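Local structure of LAIR1 ecotodomain from MGD21 antibody (Homo sapiens, 7JZK) at residues I8-G13 / D91-V96; F24-P29 / F76-Y81; G28-Q33 / V51-P56; Q33-E38 / S59-R64. The protein is an immunoglobulin domain, the LAIR1 insert of a human malaria antibody, that binds the V2 domain of a Plasmodium RIFIN. All blocks are in the same frame, centred on the assembly; numbering follows the deposited sequence.

Contact 1 of 4, residues I8-G13 / D91-V96; sequences ISAEPG and DYLELV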
# COMPACT_ATOMS: atom_id res chain seq x y z
N ILE A 8 19.87 0.35 -8.00
CA ILE A 8 19.16 -0.91 -7.88
C ILE A 8 19.93 -1.94 -8.68
O ILE A 8 20.38 -1.65 -9.80
CB ILE A 8 17.70 -0.78 -8.40
CG1 ILE A 8 16.99 -2.12 -8.56
CG2 ILE A 8 17.61 -0.01 -9.70
CD1 ILE A 8 16.59 -2.79 -7.30
N SER A 9 20.08 -3.14 -8.12
CA SER A 9 20.69 -4.26 -8.82
C SER A 9 19.88 -5.51 -8.50
O SER A 9 19.13 -5.54 -7.54
CB SER A 9 22.17 -4.45 -8.45
OG SER A 9 22.43 -4.12 -7.09
N ALA A 10 20.05 -6.55 -9.33
CA ALA A 10 19.36 -7.82 -9.14
C ALA A 10 20.37 -8.96 -9.14
O ALA A 10 21.26 -9.01 -9.99
CB ALA A 10 18.32 -8.07 -10.24
N GLU A 11 20.19 -9.88 -8.20
CA GLU A 11 21.06 -11.04 -8.04
C GLU A 11 20.20 -12.30 -8.04
O GLU A 11 19.24 -12.40 -7.26
CB GLU A 11 21.85 -10.93 -6.73
CG GLU A 11 22.41 -9.53 -6.47
CD GLU A 11 23.04 -9.39 -5.10
OE1 GLU A 11 23.68 -8.35 -4.84
OE2 GLU A 11 22.88 -10.32 -4.28
N PRO A 12 20.55 -13.32 -8.83
CA PRO A 12 21.77 -13.41 -9.64
C PRO A 12 21.73 -12.65 -10.96
O PRO A 12 22.69 -12.77 -11.70
CB PRO A 12 21.89 -14.91 -9.91
CG PRO A 12 20.44 -15.39 -9.94
CD PRO A 12 19.71 -14.53 -8.94
N GLY A 13 20.64 -11.97 -11.30
CA GLY A 13 20.61 -11.28 -12.57
C GLY A 13 19.22 -10.80 -12.93
O GLY A 13 18.27 -10.90 -12.15
N ASP A 91 17.16 4.67 -11.43
CA ASP A 91 16.71 4.22 -12.74
C ASP A 91 15.94 2.91 -12.60
O ASP A 91 16.18 2.14 -11.66
CB ASP A 91 17.90 4.04 -13.68
CG ASP A 91 18.19 5.30 -14.48
OD1 ASP A 91 17.78 6.39 -14.03
OD2 ASP A 91 18.83 5.20 -15.55
N TYR A 92 15.01 2.66 -13.53
CA TYR A 92 14.27 1.41 -13.56
C TYR A 92 15.16 0.27 -14.02
O TYR A 92 16.03 0.43 -14.87
CB TYR A 92 13.05 1.49 -14.49
CG TYR A 92 11.85 2.19 -13.89
CD1 TYR A 92 11.52 3.48 -14.29
CD2 TYR A 92 11.07 1.60 -12.92
CE1 TYR A 92 10.45 4.16 -13.74
CE2 TYR A 92 9.99 2.27 -12.36
CZ TYR A 92 9.68 3.55 -12.77
OH TYR A 92 8.63 4.27 -12.25
N LEU A 93 14.86 -0.91 -13.50
CA LEU A 93 15.52 -2.16 -13.80
C LEU A 93 14.44 -3.12 -14.30
O LEU A 93 13.40 -3.26 -13.64
CB LEU A 93 16.14 -2.73 -12.52
CG LEU A 93 17.16 -3.86 -12.55
CD1 LEU A 93 18.50 -3.32 -13.00
CD2 LEU A 93 17.27 -4.51 -11.18
N GLU A 94 14.67 -3.77 -15.45
CA GLU A 94 13.70 -4.70 -16.01
C GLU A 94 14.04 -6.13 -15.59
O GLU A 94 15.14 -6.62 -15.87
CB GLU A 94 13.63 -4.65 -17.53
CG GLU A 94 12.47 -5.47 -18.13
CD GLU A 94 12.48 -5.47 -19.65
OE1 GLU A 94 11.41 -5.34 -20.26
OE2 GLU A 94 13.57 -5.57 -20.24
N LEU A 95 13.09 -6.80 -14.95
CA LEU A 95 13.22 -8.20 -14.59
C LEU A 95 12.55 -9.03 -15.68
O LEU A 95 11.38 -8.81 -16.00
CB LEU A 95 12.57 -8.49 -13.24
CG LEU A 95 12.32 -9.97 -12.96
CD1 LEU A 95 13.65 -10.67 -12.75
CD2 LEU A 95 11.41 -10.17 -11.77
N VAL A 96 13.30 -9.96 -16.25
CA VAL A 96 12.81 -10.86 -17.27
C VAL A 96 12.73 -12.23 -16.65
O VAL A 96 13.69 -12.68 -16.01
CB VAL A 96 13.72 -10.85 -18.51
CG1 VAL A 96 13.19 -11.82 -19.57
CG2 VAL A 96 13.80 -9.44 -19.07
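Leu-93 carries most of this contact with Ile-8, and Ala-10 adds a smaller share. The two strands belong to different sheets of the immunoglobulin sandwich. They run in nearly the same direction, 18° apart, and their axes come within 8.3 Å. No hydrogen bond joins the two segments; side chains bridge the gap, touching each other and a few backbone atoms.

The CD2 branch of Leu-93 does most of the touching. Leu-93 CD2 packs 3.6 Å from Ile-8 CG1 and 3.8 Å from Ala-10 CB, so one methyl meets two residues of strand 8-11. Leu-93 holds its CG opposite the backbone N (chi1 -166°), and the branch reaches across to the other sheet. The second methyl, Leu-93 CD1, lies 4.1 Å from the carbonyl O of Ile-8.

Ile-8 presents two branches. CG1 meets Leu-93, and the two side chains cross obliquely. The other branch approaches a backbone carbonyl: Ile-8 CG2 is 3.2 Å from Asp-91 O. This is a close methyl-to-oxygen approach.

The polar ends turn to other partners. Asp-91 pairs with Arg-5 in a salt bridge, and Ser-9 OG is hydrogen-bonded to Arg-27. Inside the sandwich, Ile-8 also rests on Cys-26 and Cys-78, while both Ile-8 and Leu-93 touch Phe-24.

The contact therefore closes one margin of the sandwich mainly by aliphatic packing, with one methyl against a backbone carbonyl. Each strand takes its backbone hydrogen bonds from its own sheet, and the cohesion between them is largely hydrophobic.

Contact 2 of 4, residues F24-P29 / F76-Y81; sequences FVCRGP and FRCIYY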
# COMPACT_ATOMS: atom_id res chain seq x y z
N PHE A 24 16.45 -8.04 -5.27
CA PHE A 24 16.74 -6.66 -5.63
C PHE A 24 17.48 -6.03 -4.47
O PHE A 24 17.00 -6.05 -3.34
CB PHE A 24 15.44 -5.89 -5.91
CG PHE A 24 14.67 -6.42 -7.07
CD1 PHE A 24 13.62 -7.29 -6.87
CD2 PHE A 24 15.03 -6.08 -8.36
CE1 PHE A 24 12.93 -7.81 -7.94
CE2 PHE A 24 14.33 -6.58 -9.43
CZ PHE A 24 13.28 -7.46 -9.22
N VAL A 25 18.64 -5.45 -4.78
CA VAL A 25 19.52 -4.80 -3.81
C VAL A 25 19.49 -3.30 -4.09
O VAL A 25 19.84 -2.86 -5.20
CB VAL A 25 20.95 -5.34 -3.87
CG1 VAL A 25 21.79 -4.75 -2.74
CG2 VAL A 25 20.95 -6.87 -3.82
N CYS A 26 19.03 -2.55 -3.11
CA CYS A 26 18.94 -1.10 -3.17
C CYS A 26 20.07 -0.51 -2.34
O CYS A 26 20.24 -0.86 -1.17
CB CYS A 26 17.60 -0.62 -2.64
SG CYS A 26 16.22 -1.10 -3.65
N ARG A 27 20.86 0.37 -2.95
CA ARG A 27 22.00 0.97 -2.28
C ARG A 27 21.89 2.48 -2.27
O ARG A 27 21.53 3.09 -3.28
CB ARG A 27 23.32 0.54 -2.90
CG ARG A 27 23.72 -0.85 -2.44
CD ARG A 27 25.12 -1.18 -2.87
NE ARG A 27 25.25 -2.55 -3.38
CZ ARG A 27 24.76 -2.99 -4.54
NH1 ARG A 27 24.95 -4.26 -4.89
NH2 ARG A 27 24.08 -2.19 -5.34
N GLY A 28 22.17 3.04 -1.09
CA GLY A 28 22.21 4.47 -0.89
C GLY A 28 23.30 4.87 0.10
O GLY A 28 24.27 4.12 0.36
N PRO A 29 23.18 6.08 0.63
CA PRO A 29 24.17 6.59 1.59
C PRO A 29 23.93 5.99 2.97
O PRO A 29 22.98 5.24 3.18
CB PRO A 29 23.90 8.10 1.58
CG PRO A 29 22.40 8.18 1.32
CD PRO A 29 22.11 7.05 0.36
N PHE A 76 11.34 -2.31 -11.76
CA PHE A 76 11.55 -2.08 -10.34
C PHE A 76 12.55 -0.93 -10.17
O PHE A 76 13.43 -0.75 -11.01
CB PHE A 76 12.12 -3.32 -9.60
CG PHE A 76 11.22 -4.53 -9.62
CD1 PHE A 76 11.22 -5.40 -10.72
CD2 PHE A 76 10.37 -4.82 -8.54
CE1 PHE A 76 10.40 -6.52 -10.74
CE2 PHE A 76 9.55 -5.94 -8.56
CZ PHE A 76 9.56 -6.79 -9.66
N ARG A 77 12.42 -0.17 -9.09
CA ARG A 77 13.39 0.90 -8.83
C ARG A 77 13.40 1.22 -7.34
O ARG A 77 12.48 0.86 -6.61
CB ARG A 77 13.10 2.15 -9.65
CG ARG A 77 12.04 3.05 -9.06
CD ARG A 77 11.77 4.19 -10.00
NE ARG A 77 10.63 5.00 -9.57
CZ ARG A 77 10.26 6.12 -10.19
NH1 ARG A 77 10.93 6.55 -11.26
NH2 ARG A 77 9.22 6.82 -9.75
N CYS A 78 14.45 1.90 -6.89
CA CYS A 78 14.60 2.17 -5.47
C CYS A 78 14.43 3.65 -5.18
O CYS A 78 14.66 4.52 -6.04
CB CYS A 78 15.96 1.72 -4.93
SG CYS A 78 16.45 0.02 -5.34
N ILE A 79 13.99 3.92 -3.97
CA ILE A 79 13.97 5.28 -3.46
C ILE A 79 14.15 5.17 -1.96
O ILE A 79 13.72 4.21 -1.34
CB ILE A 79 12.68 6.03 -3.86
CG1 ILE A 79 12.73 7.50 -3.46
CG2 ILE A 79 11.48 5.36 -3.25
CD1 ILE A 79 11.52 8.26 -3.89
N TYR A 80 14.84 6.13 -1.36
CA TYR A 80 15.06 6.01 0.06
C TYR A 80 14.68 7.32 0.73
O TYR A 80 14.57 8.37 0.09
CB TYR A 80 16.51 5.63 0.39
CG TYR A 80 17.54 6.67 0.03
CD1 TYR A 80 18.22 6.59 -1.17
CD2 TYR A 80 17.86 7.70 0.90
CE1 TYR A 80 19.16 7.50 -1.51
CE2 TYR A 80 18.79 8.63 0.57
CZ TYR A 80 19.44 8.54 -0.64
OH TYR A 80 20.40 9.47 -0.97
N TYR A 81 14.44 7.21 2.02
CA TYR A 81 14.04 8.34 2.84
C TYR A 81 15.13 8.64 3.85
O TYR A 81 15.54 7.75 4.59
CB TYR A 81 12.70 8.06 3.56
CG TYR A 81 12.07 9.28 4.21
CD1 TYR A 81 11.33 10.18 3.47
CD2 TYR A 81 12.21 9.53 5.57
CE1 TYR A 81 10.77 11.32 4.08
CE2 TYR A 81 11.64 10.66 6.17
CZ TYR A 81 10.92 11.54 5.42
OH TYR A 81 10.35 12.63 6.02
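The hydroxyl of Tyr-80 lies against Pro-29 and is hydrogen-bonded to the carbonyl O of Pro-4. Pro-29 CD sits over one face of the Tyr-80 ring, 3.2 Å from Tyr-80 CZ. The proline and the ring come from opposite directions. Tyr-80 places its CG between the backbone N and the carbonyl carbon (chi1 66°), which lifts the ring up to the proline.

At the middle, Cys-26 and Cys-78 form a disulfide, SG to SG 2.0 Å, with a chi3 of -75°. This is the canonical bridge between the B and F strands of an immunoglobulin domain, and it joins the two sheets.

At the far end the rings of Phe-24 and Phe-76 meet. Their centroids are 4.1 Å apart and their planes are tilted by 31°, so the pair is neither a flat stack nor edge-to-face. Phe-24 CZ lies over one face of Phe-76, 3.3 Å from Phe-76 CD1.

On the outer side of strand 76-81, Tyr-81 OH is hydrogen-bonded to Phe-105 N of the RIFIN chain. The sheets are thus held covalently at the centre, with aromatic packing at both ends.

Contact 3 of 4, residues G28-Q33 / V51-P56; sequences GPVGVQ and VSQTSP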
# COMPACT_ATOMS: atom_id res chain seq x y z
N GLY A 28 22.17 3.04 -1.09
CA GLY A 28 22.21 4.47 -0.89
C GLY A 28 23.30 4.87 0.10
O GLY A 28 24.27 4.12 0.36
N PRO A 29 23.18 6.08 0.63
CA PRO A 29 24.17 6.59 1.59
C PRO A 29 23.93 5.99 2.97
O PRO A 29 22.98 5.24 3.18
CB PRO A 29 23.90 8.10 1.58
CG PRO A 29 22.40 8.18 1.32
CD PRO A 29 22.11 7.05 0.36
N VAL A 30 24.84 6.30 3.90
CA VAL A 30 24.70 5.84 5.28
C VAL A 30 23.57 6.59 5.95
O VAL A 30 23.35 7.78 5.70
CB VAL A 30 26.02 6.01 6.05
CG1 VAL A 30 25.79 6.10 7.57
CG2 VAL A 30 26.97 4.85 5.73
N GLY A 31 22.82 5.89 6.80
CA GLY A 31 21.75 6.52 7.53
C GLY A 31 20.41 6.47 6.86
O GLY A 31 19.51 7.23 7.25
N VAL A 32 20.22 5.62 5.85
CA VAL A 32 18.90 5.49 5.25
C VAL A 32 17.94 5.01 6.33
O VAL A 32 18.19 4.01 7.01
CB VAL A 32 18.92 4.51 4.07
CG1 VAL A 32 17.50 4.23 3.61
CG2 VAL A 32 19.75 5.04 2.93
N GLN A 33 16.83 5.73 6.49
CA GLN A 33 15.79 5.26 7.40
C GLN A 33 14.96 4.18 6.74
O GLN A 33 14.80 3.09 7.29
CB GLN A 33 14.90 6.41 7.82
CG GLN A 33 15.68 7.59 8.31
CD GLN A 33 14.77 8.62 8.88
OE1 GLN A 33 13.62 8.33 9.25
NE2 GLN A 33 15.25 9.86 8.95
N VAL A 51 17.81 -1.73 7.14
CA VAL A 51 18.87 -1.28 6.25
C VAL A 51 20.20 -1.60 6.91
O VAL A 51 20.43 -1.22 8.07
CB VAL A 51 18.75 0.23 5.94
CG1 VAL A 51 17.55 0.51 5.04
CG2 VAL A 51 18.59 1.01 7.23
N SER A 52 21.06 -2.31 6.21
CA SER A 52 22.33 -2.73 6.79
C SER A 52 23.42 -1.83 6.23
O SER A 52 23.59 -1.74 5.01
CB SER A 52 22.61 -4.21 6.53
OG SER A 52 22.15 -4.61 5.25
N GLN A 53 24.14 -1.15 7.11
CA GLN A 53 25.25 -0.30 6.71
C GLN A 53 26.43 -1.20 6.38
O GLN A 53 27.03 -1.79 7.27
CB GLN A 53 25.60 0.68 7.82
CG GLN A 53 26.84 1.43 7.54
CD GLN A 53 27.31 2.19 8.74
OE1 GLN A 53 26.51 2.81 9.45
NE2 GLN A 53 28.61 2.14 9.00
N THR A 54 26.76 -1.33 5.09
CA THR A 54 27.84 -2.23 4.73
C THR A 54 29.21 -1.60 4.95
O THR A 54 30.13 -2.26 5.46
CB THR A 54 27.68 -2.65 3.27
OG1 THR A 54 28.14 -1.60 2.42
CG2 THR A 54 26.22 -2.90 2.96
N SER A 55 29.36 -0.34 4.58
CA SER A 55 30.58 0.45 4.62
C SER A 55 30.28 1.79 5.24
O SER A 55 29.11 2.17 5.39
CB SER A 55 31.16 0.62 3.20
OG SER A 55 31.09 -0.60 2.50
N PRO A 56 31.31 2.53 5.68
CA PRO A 56 31.06 3.85 6.31
C PRO A 56 30.35 4.85 5.41
O PRO A 56 29.92 5.90 5.92
CB PRO A 56 32.46 4.35 6.69
CG PRO A 56 33.41 3.51 5.88
CD PRO A 56 32.74 2.19 5.67
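Apolar packing joins Val-32 to Val-51, and Val-30 to Gln-53. Val-32 CG1 and Val-51 CG1 are 4.0 Å apart, and the two side chains meet at about a right angle. The extended Gln-53 chain, with CG swung beside its own carbonyl carbon (chi1 172°), passes Val-30 at a slant, and Gln-53 CG comes 3.9 Å from Val-30 CG2. Its OE1 ends near Val-30 CG1.

The second kind of contact sets methyl groups against backbone oxygens. Val-51 CG2 lies 3.0 Å from the carbonyl O of Val-32. Val-30 CG2 reaches two carbonyls of the other segment, O of Pro-56 at 3.1 Å and O of Ser-55 at 3.4 Å. No hydrogen bond crosses between the segments.

Hydrogen bonding is confined to each side and its neighbours. Ser-55 OG donates to Thr-54 OG1 (3.1 Å), and Thr-54 OG1 is in turn bonded to the carbonyl O of Glu-58. Thr-54 and Ser-55 both face Glu-58 in a classic beta bulge. In the other segment, Gly-31 adopts backbone angles (91°, 16°) that suit glycine, between the two valines that make the contact.

The contact joins the loop that follows strand 22-28 to the edge strand 52-55. Val-32 is buried and also packs on Tyr-80 and Ser-59, whereas Gln-53 and Pro-56 lie at the surface. Attachment of the loop to this strand thus rests on valine methyls, some against carbonyls, and on the aliphatic part of Gln-53, with no direct polar bond.

Contact 4 of 4, residues Q33-E38 / S59-R64; sequences QTFRLE and SEARFR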
# COMPACT_ATOMS: atom_id res chain seq x y z
N GLN A 33 16.83 5.73 6.49
CA GLN A 33 15.79 5.26 7.40
C GLN A 33 14.96 4.18 6.74
O GLN A 33 14.80 3.09 7.29
CB GLN A 33 14.90 6.41 7.82
CG GLN A 33 15.68 7.59 8.31
CD GLN A 33 14.77 8.62 8.88
OE1 GLN A 33 13.62 8.33 9.25
NE2 GLN A 33 15.25 9.86 8.95
N THR A 34 14.47 4.45 5.53
CA THR A 34 13.62 3.49 4.85
C THR A 34 14.02 3.39 3.38
O THR A 34 14.26 4.41 2.72
CB THR A 34 12.14 3.91 4.92
OG1 THR A 34 11.82 4.33 6.25
CG2 THR A 34 11.30 2.73 4.63
N PHE A 35 14.07 2.17 2.88
CA PHE A 35 14.16 1.90 1.46
C PHE A 35 12.78 1.48 0.96
O PHE A 35 12.13 0.64 1.59
CB PHE A 35 15.15 0.77 1.18
CG PHE A 35 16.43 1.24 0.62
CD1 PHE A 35 17.59 1.15 1.36
CD2 PHE A 35 16.47 1.82 -0.62
CE1 PHE A 35 18.79 1.60 0.85
CE2 PHE A 35 17.65 2.28 -1.14
CZ PHE A 35 18.82 2.17 -0.41
N ARG A 36 12.36 2.02 -0.18
CA ARG A 36 11.10 1.64 -0.83
C ARG A 36 11.41 1.14 -2.23
O ARG A 36 12.01 1.87 -3.04
CB ARG A 36 10.13 2.82 -0.89
CG ARG A 36 9.00 2.71 -1.89
CD ARG A 36 7.98 3.82 -1.66
NE ARG A 36 7.48 3.84 -0.28
CZ ARG A 36 6.59 4.73 0.18
NH1 ARG A 36 6.10 5.67 -0.62
NH2 ARG A 36 6.19 4.68 1.45
N LEU A 37 10.95 -0.08 -2.53
CA LEU A 37 11.10 -0.71 -3.82
C LEU A 37 9.79 -0.56 -4.58
O LEU A 37 8.74 -1.01 -4.10
CB LEU A 37 11.46 -2.18 -3.67
CG LEU A 37 11.44 -3.00 -4.95
CD1 LEU A 37 12.68 -2.70 -5.80
CD2 LEU A 37 11.44 -4.46 -4.52
N GLU A 38 9.87 0.17 -5.68
CA GLU A 38 8.66 0.51 -6.45
C GLU A 38 8.60 -0.31 -7.72
O GLU A 38 9.64 -0.70 -8.22
CB GLU A 38 8.68 1.99 -6.80
CG GLU A 38 8.32 2.94 -5.69
CD GLU A 38 8.29 4.37 -6.20
OE1 GLU A 38 8.15 5.29 -5.40
OE2 GLU A 38 8.41 4.55 -7.41
N SER A 59 25.00 2.00 2.40
CA SER A 59 24.05 1.10 3.05
C SER A 59 23.13 0.50 2.02
O SER A 59 22.91 1.07 0.94
CB SER A 59 23.21 1.79 4.16
OG SER A 59 22.32 2.77 3.63
N GLU A 60 22.57 -0.65 2.36
CA GLU A 60 21.77 -1.36 1.40
C GLU A 60 20.58 -2.00 2.08
O GLU A 60 20.51 -2.10 3.31
CB GLU A 60 22.60 -2.44 0.68
CG GLU A 60 22.78 -3.69 1.51
CD GLU A 60 23.44 -4.81 0.73
OE1 GLU A 60 23.26 -5.99 1.12
OE2 GLU A 60 24.12 -4.52 -0.27
N ALA A 61 19.63 -2.39 1.25
CA ALA A 61 18.44 -3.11 1.67
C ALA A 61 18.12 -4.11 0.58
O ALA A 61 18.33 -3.83 -0.61
CB ALA A 61 17.25 -2.18 1.91
N ARG A 62 17.62 -5.27 0.98
CA ARG A 62 17.40 -6.37 0.07
C ARG A 62 15.92 -6.75 0.06
O ARG A 62 15.31 -6.88 1.12
CB ARG A 62 18.25 -7.56 0.51
CG ARG A 62 19.72 -7.19 0.53
CD ARG A 62 20.64 -8.38 0.60
NE ARG A 62 21.47 -8.34 -0.58
CZ ARG A 62 22.66 -8.91 -0.70
NH1 ARG A 62 23.18 -9.59 0.32
NH2 ARG A 62 23.32 -8.79 -1.85
N PHE A 63 15.36 -6.93 -1.14
CA PHE A 63 13.97 -7.38 -1.32
C PHE A 63 14.05 -8.65 -2.14
O PHE A 63 14.47 -8.61 -3.30
CB PHE A 63 13.12 -6.33 -2.04
CG PHE A 63 13.17 -4.96 -1.41
CD1 PHE A 63 14.22 -4.09 -1.67
CD2 PHE A 63 12.14 -4.52 -0.58
CE1 PHE A 63 14.27 -2.85 -1.10
CE2 PHE A 63 12.19 -3.26 -0.01
CZ PHE A 63 13.26 -2.43 -0.28
N ARG A 64 13.67 -9.79 -1.56
CA ARG A 64 13.91 -11.06 -2.21
C ARG A 64 12.60 -11.77 -2.54
O ARG A 64 11.74 -11.94 -1.67
CB ARG A 64 14.76 -11.95 -1.31
CG ARG A 64 14.67 -13.42 -1.70
CD ARG A 64 15.24 -14.33 -0.60
NE ARG A 64 15.02 -15.72 -0.99
CZ ARG A 64 15.93 -16.48 -1.58
NH1 ARG A 64 15.63 -17.72 -1.92
NH2 ARG A 64 17.15 -16.00 -1.82
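The hydrophobic core of the immunoglobulin sandwich is filled here by Phe-35 and Leu-37 of one sheet and Ala-61 and Phe-63 of the other. The strands cross at -41°, and their axes approach to 8.1 Å.

Leu-37 and Phe-63 make a CH-pi contact. Leu-37 CB stands 3.6 Å from the centroid of the Phe-63 ring, only 2° off the ring normal, so it sits almost exactly over the middle of one face. The methyl Leu-37 CD2 goes on to Phe-63 CB at 3.5 Å. With CG trans to N (chi1 171°), Leu-37 runs past the phenylalanine in the opposite direction. The rim of the same ring meets a backbone carbonyl: Phe-35 O lies in the ring plane, 3.8 Å from CZ of Phe-63.

Phe-35 meets Ala-61: Phe-35 CD1 is 3.4 Å from Ala-61 CB, a methyl that approaches the ring obliquely. At the ring edge, CE1 of Phe-35 lies 4.2 Å from the carbonyl O of Ser-59. Phe-35 and Phe-63 both pack on Cys-26 as well.

The charged side chains named here point away from the core. Arg-36 has a salt bridge to Asp-47 and a cation-pi contact with Tyr-45. Arg-62 is paired with Glu-60 through charge alone, since the carboxylate oxygen lies above the guanidinium plane. Leu-37 and Phe-63 also touch Ala-78 and Phe-79 of the RIFIN chain, respectively.

The packing between these strands is thus mainly apolar, with no hydrogen bond across it. The Phe-63 ring has leucine over one face, and both phenylalanine rings have a backbone carbonyl at an edge.

Contacts 1, 2 and 4 each join the two sheets of one immunoglobulin sandwich. Contacts 2 and 4 form its middle, with centres about 5 Å apart, and Cys-26 CB lies 3.3 Å from Phe-35 CE2. Contact 1 is tied to contact 2 through both sheets: Ser-9 O to Val-25 N at 2.8 Å and Leu-93 N to Phe-76 O at 2.9 Å are probable hydrogen bonds. Contact 3 lies at the other end, its centre about 20 Å from that of contact 1. It shares Pro-29 with contact 2, and Pro-29 O probably bonds Ser-59 OG of contact 4 at 2.6 Å. RIFIN touches contacts 2 and 4 but not contacts 1 and 3.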